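Local coordinates for protein 1,4-dihydroxy-2-naphthoyl-CoA hydrolase (Synechocystis sp., PDB 4K00) that hydrolyses the thioester of 1,4-dihydroxy-2-naphthoyl-CoA to release 1,4-dihydroxy-2-naphthoate, a step in phylloquinone (vitamin K1) biosynthesis, at residues G5-V13 against M32-S43. Sequence-based numbering, arbitrary orientation.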
loop_
_atom_site.group_PDB
_atom_site.type_symbol
_atom_site.label_atom_id
_atom_site.label_comp_id
_atom_site.label_asym_id
_atom_site.label_seq_id
_atom_site.Cartn_x
_atom_site.Cartn_y
_atom_site.Cartn_z
ATOM N N GLY A 5 -6.361 27.366 -7.268
ATOM C CA GLY A 5 -7.274 26.318 -6.731
ATOM C C GLY A 5 -7.035 26.065 -5.253
ATOM O O GLY A 5 -5.906 26.161 -4.761
ATOM N N THR A 6 -8.107 25.746 -4.536
ATOM C CA THR A 6 -7.986 25.280 -3.156
ATOM C C THR A 6 -8.984 24.163 -2.904
ATOM O O THR A 6 -9.985 24.038 -3.604
ATOM C CB THR A 6 -8.273 26.403 -2.135
ATOM O OG1 THR A 6 -9.661 26.734 -2.188
ATOM C CG2 THR A 6 -7.446 27.646 -2.420
ATOM N N PHE A 7 -8.702 23.349 -1.894
ATOM C CA PHE A 7 -9.566 22.245 -1.559
ATOM C C PHE A 7 -9.326 21.790 -0.125
ATOM O O PHE A 7 -8.201 21.818 0.358
ATOM C CB PHE A 7 -9.277 21.081 -2.495
ATOM C CG PHE A 7 -10.350 20.056 -2.514
ATOM C CD1 PHE A 7 -11.583 20.354 -3.067
ATOM C CD2 PHE A 7 -10.140 18.795 -1.975
ATOM C CE1 PHE A 7 -12.590 19.408 -3.085
ATOM C CE2 PHE A 7 -11.145 17.849 -1.991
ATOM C CZ PHE A 7 -12.367 18.155 -2.549
ATOM N N THR A 8 -10.386 21.370 0.553
ATOM C CA THR A 8 -10.236 20.685 1.833
ATOM C C THR A 8 -10.744 19.259 1.734
ATOM O O THR A 8 -11.908 19.033 1.437
ATOM C CB THR A 8 -11.029 21.395 2.953
ATOM O OG1 THR A 8 -10.604 22.758 3.029
ATOM C CG2 THR A 8 -10.781 20.708 4.294
ATOM N N TYR A 9 -9.849 18.318 1.993
ATOM C CA TYR A 9 -10.139 16.897 1.886
ATOM C C TYR A 9 -10.176 16.283 3.271
ATOM O O TYR A 9 -9.214 16.385 4.046
ATOM C CB TYR A 9 -9.059 16.233 1.050
ATOM C CG TYR A 9 -9.109 14.725 0.988
ATOM C CD1 TYR A 9 -10.195 14.067 0.413
ATOM C CD2 TYR A 9 -8.051 13.963 1.462
ATOM C CE1 TYR A 9 -10.232 12.685 0.334
ATOM C CE2 TYR A 9 -8.071 12.582 1.371
ATOM C CZ TYR A 9 -9.168 11.948 0.824
ATOM O OH TYR A 9 -9.178 10.579 0.737
ATOM N N GLU A 10 -11.306 15.669 3.592
ATOM C CA GLU A 10 -11.472 15.029 4.877
ATOM C C GLU A 10 -11.075 13.548 4.783
ATOM O O GLU A 10 -11.483 12.835 3.864
ATOM C CB GLU A 10 -12.916 15.194 5.316
ATOM C CG GLU A 10 -13.268 14.541 6.624
ATOM C CD GLU A 10 -14.707 14.837 7.000
ATOM O OE1 GLU A 10 -15.285 15.784 6.417
ATOM O OE2 GLU A 10 -15.255 14.117 7.859
ATOM N N ARG A 11 -10.271 13.094 5.732
ATOM C CA ARG A 11 -9.686 11.751 5.653
ATOM C C ARG A 11 -9.644 11.114 7.038
ATOM O O ARG A 11 -8.985 11.616 7.950
ATOM C CB ARG A 11 -8.281 11.815 5.048
ATOM C CG ARG A 11 -7.542 10.485 4.997
ATOM C CD ARG A 11 -8.231 9.456 4.106
ATOM N NE ARG A 11 -7.230 8.643 3.421
ATOM C CZ ARG A 11 -6.524 7.672 3.997
ATOM N NH1 ARG A 11 -6.726 7.342 5.272
ATOM N NH2 ARG A 11 -5.615 7.010 3.284
ATOM N N GLN A 12 -10.365 10.008 7.173
ATOM C CA GLN A 12 -10.246 9.110 8.316
ATOM C C GLN A 12 -8.983 8.261 8.246
ATOM O O GLN A 12 -8.630 7.744 7.183
ATOM C CB GLN A 12 -11.481 8.205 8.366
ATOM C CG GLN A 12 -11.449 7.170 9.472
ATOM C CD GLN A 12 -11.862 7.757 10.802
ATOM O OE1 GLN A 12 -11.126 7.669 11.784
ATOM N NE2 GLN A 12 -13.036 8.375 10.839
ATOM N N VAL A 13 -8.304 8.107 9.384
ATOM C CA VAL A 13 -7.159 7.222 9.464
ATOM C C VAL A 13 -7.653 5.794 9.671
ATOM O O VAL A 13 -8.399 5.512 10.610
ATOM C CB VAL A 13 -6.183 7.610 10.598
ATOM C CG1 VAL A 13 -5.050 6.598 10.674
ATOM C CG2 VAL A 13 -5.615 9.012 10.382
ATOM N N MET A 32 -2.236 10.458 1.405
ATOM C CA MET A 32 -3.422 11.265 1.699
ATOM C C MET A 32 -3.372 12.586 0.934
ATOM O O MET A 32 -4.405 13.110 0.513
ATOM C CB MET A 32 -3.522 11.551 3.192
ATOM C CG MET A 32 -3.779 10.335 4.068
ATOM S SD MET A 32 -3.607 10.749 5.816
ATOM C CE MET A 32 -3.619 9.104 6.530
ATOM N N CYS A 33 -2.169 13.109 0.750
ATOM C CA CYS A 33 -1.971 14.310 -0.081
ATOM C C CYS A 33 -2.393 14.067 -1.526
ATOM O O CYS A 33 -3.137 14.853 -2.101
ATOM C CB CYS A 33 -0.514 14.766 -0.030
ATOM S SG CYS A 33 -0.044 15.490 1.553
ATOM N N HIS A 34 -1.936 12.968 -2.114
ATOM C CA HIS A 34 -2.304 12.657 -3.486
ATOM C C HIS A 34 -3.817 12.452 -3.606
ATOM O O HIS A 34 -4.427 12.884 -4.579
ATOM C CB HIS A 34 -1.513 11.446 -4.015
ATOM C CG HIS A 34 -1.467 11.362 -5.511
ATOM N ND1 HIS A 34 -2.525 10.900 -6.260
ATOM C CD2 HIS A 34 -0.504 11.711 -6.399
ATOM C CE1 HIS A 34 -2.213 10.954 -7.545
ATOM N NE2 HIS A 34 -0.990 11.436 -7.656
ATOM N N GLU A 35 -4.423 11.820 -2.603
ATOM C CA GLU A 35 -5.883 11.674 -2.558
ATOM C C GLU A 35 -6.603 13.027 -2.556
ATOM O O GLU A 35 -7.621 13.194 -3.231
ATOM C CB GLU A 35 -6.315 10.876 -1.334
ATOM C CG GLU A 35 -5.850 9.427 -1.347
ATOM C CD GLU A 35 -6.123 8.711 -0.035
ATOM O OE1 GLU A 35 -6.933 9.209 0.789
ATOM O OE2 GLU A 35 -5.519 7.639 0.182
ATOM N N ALA A 36 -6.080 13.982 -1.795
ATOM C CA ALA A 36 -6.660 15.329 -1.761
ATOM C C ALA A 36 -6.612 15.945 -3.140
ATOM O O ALA A 36 -7.587 16.534 -3.614
ATOM C CB ALA A 36 -5.897 16.207 -0.774
ATOM N N TYR A 37 -5.462 15.790 -3.785
ATOM C CA TYR A 37 -5.269 16.213 -5.162
ATOM C C TYR A 37 -6.318 15.546 -6.062
ATOM O O TYR A 37 -6.997 16.218 -6.832
ATOM C CB TYR A 37 -3.832 15.914 -5.588
ATOM C CG TYR A 37 -3.557 15.869 -7.080
ATOM C CD1 TYR A 37 -3.791 16.966 -7.893
ATOM C CD2 TYR A 37 -3.045 14.715 -7.670
ATOM C CE1 TYR A 37 -3.535 16.910 -9.256
ATOM C CE2 TYR A 37 -2.774 14.654 -9.023
ATOM C CZ TYR A 37 -3.018 15.755 -9.815
ATOM O OH TYR A 37 -2.760 15.684 -11.171
ATOM N N GLU A 38 -6.480 14.235 -5.921
ATOM C CA GLU A 38 -7.445 13.502 -6.723
ATOM C C GLU A 38 -8.879 13.910 -6.441
ATOM O O GLU A 38 -9.701 13.932 -7.353
ATOM C CB GLU A 38 -7.274 11.989 -6.553
ATOM C CG GLU A 38 -6.016 11.456 -7.229
ATOM C CD GLU A 38 -5.790 9.989 -6.938
ATOM O OE1 GLU A 38 -5.031 9.696 -5.995
ATOM O OE2 GLU A 38 -6.365 9.153 -7.667
ATOM N N SER A 39 -9.184 14.227 -5.181
ATOM C CA SER A 39 -10.533 14.634 -4.820
ATOM C C SER A 39 -10.812 16.025 -5.384
ATOM O O SER A 39 -11.921 16.320 -5.839
ATOM C CB SER A 39 -10.731 14.637 -3.306
ATOM O OG SER A 39 -10.497 13.355 -2.756
ATOM N N TRP A 40 -9.799 16.875 -5.379
ATOM C CA TRP A 40 -9.946 18.186 -5.970
ATOM C C TRP A 40 -10.224 18.049 -7.477
ATOM O O TRP A 40 -11.136 18.678 -8.006
ATOM C CB TRP A 40 -8.705 19.039 -5.700
ATOM C CG TRP A 40 -8.679 20.293 -6.487
ATOM C CD1 TRP A 40 -9.399 21.420 -6.258
ATOM C CD2 TRP A 40 -7.909 20.538 -7.661
ATOM N NE1 TRP A 40 -9.106 22.367 -7.204
ATOM C CE2 TRP A 40 -8.197 21.847 -8.083
ATOM C CE3 TRP A 40 -6.978 19.784 -8.381
ATOM C CZ2 TRP A 40 -7.605 22.419 -9.208
ATOM C CZ3 TRP A 40 -6.395 20.348 -9.503
ATOM C CH2 TRP A 40 -6.710 21.656 -9.903
ATOM N N LEU A 41 -9.443 17.209 -8.154
ATOM C CA LEU A 41 -9.669 16.921 -9.579
ATOM C C LEU A 41 -11.107 16.500 -9.845
ATOM O O LEU A 41 -11.743 16.989 -10.778
ATOM C CB LEU A 41 -8.742 15.789 -10.055
ATOM C CG LEU A 41 -7.260 16.116 -10.222
ATOM C CD1 LEU A 41 -6.491 14.860 -10.604
ATOM C CD2 LEU A 41 -7.054 17.217 -11.242
ATOM N N SER A 42 -11.601 15.577 -9.026
ATOM C CA SER A 42 -12.966 15.072 -9.143
ATOM C C SER A 42 -13.997 16.183 -8.946
ATOM O O SER A 42 -14.980 16.271 -9.683
ATOM C CB SER A 42 -13.195 13.964 -8.110
ATOM O OG SER A 42 -14.479 13.391 -8.236
ATOM N N SER A 43 -13.768 17.032 -7.949
ATOM C CA SER A 43 -14.645 18.175 -7.697
ATOM C C SER A 43 -14.651 19.136 -8.879
ATOM O O SER A 43 -15.651 19.806 -9.142
ATOM C CB SER A 43 -14.208 18.929 -6.441
ATOM O OG SER A 43 -13.135 19.806 -6.730
#
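F7, Y9 and R11 reach from strand 6-12 onto the 32-43 part of helix 26-43, whose axis passes 8.2 Å from that of the strand and runs at 121° to it. Every second strand residue faces the helix, about a turn apart on it: F7 near W40, Y9 near A36, R11 near M32. F7 lays one ring face over the helix backbone, its centroid 3.8 Å from W40 CA in a CH-pi contact, while S39 CB comes within 3.5 Å of F7 CE2. Y9, with CG anti to the backbone N (chi1 172°), slants past A36 and brings its hydroxyl to E35, Y9 OH donating to E35 OE1 at 2.6 Å on the anti side of the carboxylate, tilted 22° out of its plane. R11 takes the syn side of the same oxygen: its NE bonds E35 OE1 at 2.7 Å, nearly straight, and its NH2 reaches E35 OE2 at 3.2 Å, a side-on salt bridge with guanidinium and carboxylate almost coplanar. M32 CG and CE lie over a guanidinium face, and R11 NH1 ties back to Q12 O and to D17. A leucine in place of R11 would probably leave the buried E35 carboxylate without its charge partner and less firmly fixed in rotation. Helix 26-43 is the long helix wrapped by the curved antiparallel sheet of this hotdog fold; strand 6-12 lies along it, paired with strand 77-86, on which A36 and W40 pack; W40 also touches helix 129-136, and Y14 of a second subunit packs on E35.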